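Local coordinates for protein CDP-4-keto-6-deoxy-D-glucose-3-dehydrase (PDB 3BB8) that probably uses pyridoxal 5'-phosphate, in an aspartate aminotransferase fold, to dehydrate CDP-4-keto-6-deoxy-D-glucose at C3 during lipopolysaccharide sugar biosynthesis, at residues A[320-334]-A[345-357]. The protein carries 1 engineered substitution. Sequence-based numbering, arbitrary orientation.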
# COMPACT_ATOMS: atom_id res chain seq x y z
N LEU A 320 19.46 -30.46 -5.55
CA LEU A 320 18.15 -31.07 -5.69
C LEU A 320 17.87 -31.63 -7.08
O LEU A 320 17.39 -32.75 -7.20
CB LEU A 320 17.06 -30.05 -5.33
CG LEU A 320 15.63 -30.57 -5.27
CD1 LEU A 320 15.52 -31.70 -4.24
CD2 LEU A 320 14.69 -29.42 -4.91
N LYS A 321 18.17 -30.85 -8.12
CA LYS A 321 17.92 -31.31 -9.48
C LYS A 321 18.78 -32.51 -9.86
O LYS A 321 18.34 -33.40 -10.59
CB LYS A 321 18.18 -30.18 -10.49
CG LYS A 321 17.85 -30.60 -11.92
CD LYS A 321 18.29 -29.58 -12.95
CE LYS A 321 18.01 -30.08 -14.35
NZ LYS A 321 18.53 -29.16 -15.38
N ASP A 322 20.02 -32.52 -9.38
CA ASP A 322 20.93 -33.63 -9.67
C ASP A 322 20.34 -34.89 -9.05
O ASP A 322 20.19 -35.91 -9.71
CB ASP A 322 22.31 -33.36 -9.07
CG ASP A 322 23.27 -34.51 -9.28
OD1 ASP A 322 23.65 -34.76 -10.45
OD2 ASP A 322 23.63 -35.17 -8.28
N ALA A 323 20.01 -34.79 -7.77
CA ALA A 323 19.43 -35.90 -7.04
C ALA A 323 18.11 -36.39 -7.65
O ALA A 323 17.86 -37.60 -7.73
CB ALA A 323 19.20 -35.49 -5.60
N LEU A 324 17.26 -35.46 -8.08
CA LEU A 324 15.96 -35.78 -8.66
C LEU A 324 16.03 -36.28 -10.10
O LEU A 324 15.01 -36.59 -10.72
CB LEU A 324 15.06 -34.54 -8.60
CG LEU A 324 13.80 -34.58 -7.74
CD1 LEU A 324 14.05 -35.34 -6.46
CD2 LEU A 324 13.36 -33.14 -7.45
N GLN A 325 17.23 -36.37 -10.65
CA GLN A 325 17.36 -36.83 -12.02
C GLN A 325 16.92 -38.30 -12.12
O GLN A 325 16.68 -38.82 -13.21
CB GLN A 325 18.80 -36.69 -12.49
CG GLN A 325 18.92 -36.58 -14.00
CD GLN A 325 18.75 -35.15 -14.47
OE1 GLN A 325 18.59 -34.89 -15.66
NE2 GLN A 325 18.81 -34.21 -13.53
N SER A 326 16.81 -38.95 -10.97
CA SER A 326 16.41 -40.35 -10.92
C SER A 326 14.94 -40.57 -11.25
O SER A 326 14.51 -41.70 -11.49
CB SER A 326 16.69 -40.91 -9.53
OG SER A 326 15.95 -40.21 -8.55
N CYS A 327 14.17 -39.49 -11.27
CA CYS A 327 12.75 -39.58 -11.57
C CYS A 327 12.43 -39.00 -12.95
O CYS A 327 11.26 -38.91 -13.32
CB CYS A 327 11.95 -38.83 -10.51
SG CYS A 327 12.33 -39.34 -8.83
N ALA A 328 13.45 -38.65 -13.71
CA ALA A 328 13.26 -38.07 -15.03
C ALA A 328 12.19 -38.73 -15.90
O ALA A 328 11.68 -38.10 -16.84
CB ALA A 328 14.58 -38.02 -15.76
N ASP A 329 11.85 -39.99 -15.62
CA ASP A 329 10.83 -40.68 -16.42
C ASP A 329 9.39 -40.27 -16.09
O ASP A 329 8.49 -40.42 -16.91
CB ASP A 329 10.93 -42.20 -16.24
CG ASP A 329 12.10 -42.81 -16.99
OD1 ASP A 329 12.43 -42.34 -18.10
OD2 ASP A 329 12.67 -43.79 -16.46
N PHE A 330 9.19 -39.77 -14.88
CA PHE A 330 7.87 -39.36 -14.43
C PHE A 330 7.66 -37.85 -14.34
O PHE A 330 6.54 -37.36 -14.50
CB PHE A 330 7.59 -40.00 -13.07
CG PHE A 330 7.74 -41.48 -13.07
CD1 PHE A 330 6.89 -42.28 -13.85
CD2 PHE A 330 8.76 -42.09 -12.35
CE1 PHE A 330 7.06 -43.66 -13.90
CE2 PHE A 330 8.93 -43.48 -12.39
CZ PHE A 330 8.08 -44.26 -13.18
N ILE A 331 8.74 -37.12 -14.08
CA ILE A 331 8.66 -35.68 -13.96
C ILE A 331 9.71 -34.95 -14.77
O ILE A 331 10.83 -35.43 -14.94
CB ILE A 331 8.74 -35.25 -12.47
CG1 ILE A 331 10.00 -35.81 -11.80
CG2 ILE A 331 7.55 -35.79 -11.71
CD1 ILE A 331 11.22 -34.99 -12.00
N GLU A 332 9.33 -33.79 -15.30
CA GLU A 332 10.24 -32.97 -16.09
C GLU A 332 10.92 -31.97 -15.15
O GLU A 332 10.26 -31.20 -14.45
CB GLU A 332 9.45 -32.24 -17.17
CG GLU A 332 9.16 -33.12 -18.37
CD GLU A 332 7.95 -32.66 -19.15
OE1 GLU A 332 7.82 -31.45 -19.39
OE2 GLU A 332 7.12 -33.52 -19.53
N LEU A 333 12.25 -32.01 -15.13
CA LEU A 333 13.01 -31.12 -14.25
C LEU A 333 13.23 -29.74 -14.86
O LEU A 333 13.34 -29.60 -16.07
CB LEU A 333 14.34 -31.78 -13.88
CG LEU A 333 14.17 -33.05 -13.04
CD1 LEU A 333 15.52 -33.72 -12.85
CD2 LEU A 333 13.55 -32.70 -11.70
N PRO A 334 13.31 -28.70 -14.00
CA PRO A 334 13.52 -27.32 -14.43
C PRO A 334 14.82 -27.03 -15.18
O PRO A 334 15.85 -27.66 -14.95
CB PRO A 334 13.42 -26.54 -13.12
CG PRO A 334 13.93 -27.51 -12.11
CD PRO A 334 13.28 -28.80 -12.53
N PHE A 345 13.86 -18.92 -7.19
CA PHE A 345 12.90 -18.55 -6.16
C PHE A 345 12.33 -19.84 -5.59
O PHE A 345 12.12 -19.97 -4.38
CB PHE A 345 11.78 -17.70 -6.79
CG PHE A 345 10.64 -17.38 -5.85
CD1 PHE A 345 9.54 -18.22 -5.76
CD2 PHE A 345 10.68 -16.24 -5.06
CE1 PHE A 345 8.48 -17.92 -4.90
CE2 PHE A 345 9.62 -15.93 -4.20
CZ PHE A 345 8.53 -16.78 -4.12
N GLY A 346 12.09 -20.78 -6.49
CA GLY A 346 11.56 -22.08 -6.12
C GLY A 346 11.99 -23.10 -7.15
O GLY A 346 12.64 -22.74 -8.13
N PHE A 347 11.63 -24.36 -6.94
CA PHE A 347 11.99 -25.45 -7.85
C PHE A 347 10.75 -25.97 -8.57
O PHE A 347 9.99 -26.76 -8.02
CB PHE A 347 12.63 -26.58 -7.04
CG PHE A 347 13.36 -27.60 -7.87
CD1 PHE A 347 14.65 -27.34 -8.32
CD2 PHE A 347 12.77 -28.82 -8.17
CE1 PHE A 347 15.35 -28.29 -9.07
CE2 PHE A 347 13.45 -29.78 -8.91
CZ PHE A 347 14.74 -29.52 -9.36
N PRO A 348 10.52 -25.53 -9.82
CA PRO A 348 9.35 -25.95 -10.61
C PRO A 348 9.47 -27.34 -11.26
O PRO A 348 10.45 -27.65 -11.94
CB PRO A 348 9.23 -24.84 -11.65
CG PRO A 348 10.68 -24.53 -11.94
CD PRO A 348 11.30 -24.50 -10.55
N ILE A 349 8.43 -28.15 -11.07
CA ILE A 349 8.38 -29.50 -11.61
C ILE A 349 7.06 -29.80 -12.30
O ILE A 349 5.99 -29.53 -11.75
CB ILE A 349 8.55 -30.54 -10.47
CG1 ILE A 349 9.91 -30.34 -9.79
CG2 ILE A 349 8.41 -31.96 -11.02
CD1 ILE A 349 10.04 -31.09 -8.49
N THR A 350 7.14 -30.34 -13.51
CA THR A 350 5.95 -30.72 -14.26
C THR A 350 5.78 -32.24 -14.30
O THR A 350 6.61 -32.95 -14.87
CB THR A 350 5.98 -30.18 -15.70
OG1 THR A 350 5.95 -28.75 -15.67
CG2 THR A 350 4.79 -30.69 -16.49
N LEU A 351 4.71 -32.73 -13.69
CA LEU A 351 4.44 -34.16 -13.65
C LEU A 351 3.86 -34.65 -14.97
O LEU A 351 2.88 -34.09 -15.48
CB LEU A 351 3.48 -34.50 -12.50
CG LEU A 351 2.83 -35.88 -12.55
CD1 LEU A 351 3.81 -36.96 -12.11
CD2 LEU A 351 1.58 -35.91 -11.68
N LYS A 352 4.47 -35.69 -15.53
CA LYS A 352 4.07 -36.20 -16.84
C LYS A 352 2.65 -36.77 -16.80
O LYS A 352 2.29 -37.47 -15.85
CB LYS A 352 5.05 -37.27 -17.32
CG LYS A 352 6.36 -36.71 -17.87
CD LYS A 352 7.28 -37.82 -18.34
CE LYS A 352 8.66 -37.28 -18.69
NZ LYS A 352 8.59 -36.21 -19.72
N GLU A 353 1.87 -36.46 -17.82
CA GLU A 353 0.48 -36.91 -17.88
C GLU A 353 0.38 -38.43 -17.89
O GLU A 353 -0.49 -39.01 -17.24
CB GLU A 353 -0.22 -36.33 -19.11
CG GLU A 353 -0.47 -34.83 -19.04
CD GLU A 353 0.71 -34.02 -19.54
OE1 GLU A 353 1.85 -34.55 -19.52
OE2 GLU A 353 0.51 -32.86 -19.95
N ASP A 354 1.28 -39.07 -18.63
CA ASP A 354 1.24 -40.51 -18.82
C ASP A 354 1.89 -41.25 -17.65
O ASP A 354 2.23 -42.43 -17.76
CB ASP A 354 1.91 -40.90 -20.13
CG ASP A 354 3.41 -40.66 -20.12
OD1 ASP A 354 4.01 -40.72 -19.03
OD2 ASP A 354 3.98 -40.40 -21.20
N SER A 355 2.07 -40.54 -16.54
CA SER A 355 2.70 -41.12 -15.36
C SER A 355 1.74 -42.05 -14.64
O SER A 355 2.17 -42.84 -13.79
CB SER A 355 3.15 -40.02 -14.40
OG SER A 355 2.03 -39.39 -13.80
N GLY A 356 0.46 -41.95 -14.95
CA GLY A 356 -0.52 -42.81 -14.30
C GLY A 356 -1.12 -42.28 -13.01
O GLY A 356 -1.96 -42.94 -12.40
N VAL A 357 -0.68 -41.10 -12.57
CA VAL A 357 -1.23 -40.49 -11.36
C VAL A 357 -1.52 -39.01 -11.57
O VAL A 357 -1.20 -38.44 -12.61
CB VAL A 357 -0.28 -40.63 -10.16
CG1 VAL A 357 -0.21 -42.08 -9.74
CG2 VAL A 357 1.09 -40.09 -10.52
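Two good backbone hydrogen bonds and one weak one join residues 330-332 to 350-352. Glu332 N donates to Thr350 O over 2.9 Å at a nearly straight 178°, and Lys352 N reaches Phe330 O, also at 2.9 Å. The return bond from Thr350 N to Glu332 O is weak at 3.4 Å. Glu332 and Thr350 thus form a hydrogen-bonded antiparallel pair, while Ile331 and Leu351 form the non-hydrogen-bonded one.

Among apolar contacts, the Phe347 ring is sandwiched. Leu320 CD2 lies over one face, 3.9 Å from the ring centroid, and Pro334 CG over the opposite face at 3.6 Å; both are CH-pi contacts. With CG anti to the backbone N (chi1 -165°), Phe347 sends its ring between the end of helix 293-323 and the returning chain, where Lys321 CB meets the rim. Lys321 NZ also hydrogen-bonds Pro334 O, linking the last turn of helix 293-323 to the chain after the strand. Further along, Ile331 CB packs on Ile349 CG2 at 3.6 Å, and Leu324 CD2 bridges Phe347 and Ile349.

The charged contact joins Lys352 NZ to Glu332 OE2 at 3.1 Å, on the anti side of the carboxylate and 23° out of its plane. A bend at its last torsion turns the ammonium toward this oxygen, which also pairs with Arg403.

Strand 408-411 flanks strand 347-351 on its other edge, completing a three-stranded antiparallel sheet. The antiparallel strand pair, with the end of helix 293-323 and helix 419-432 packed against it, belongs to the small C-terminal domain of the aspartate aminotransferase fold; Phe345 packs on Asp194, which binds pyridoxal 5'-phosphate.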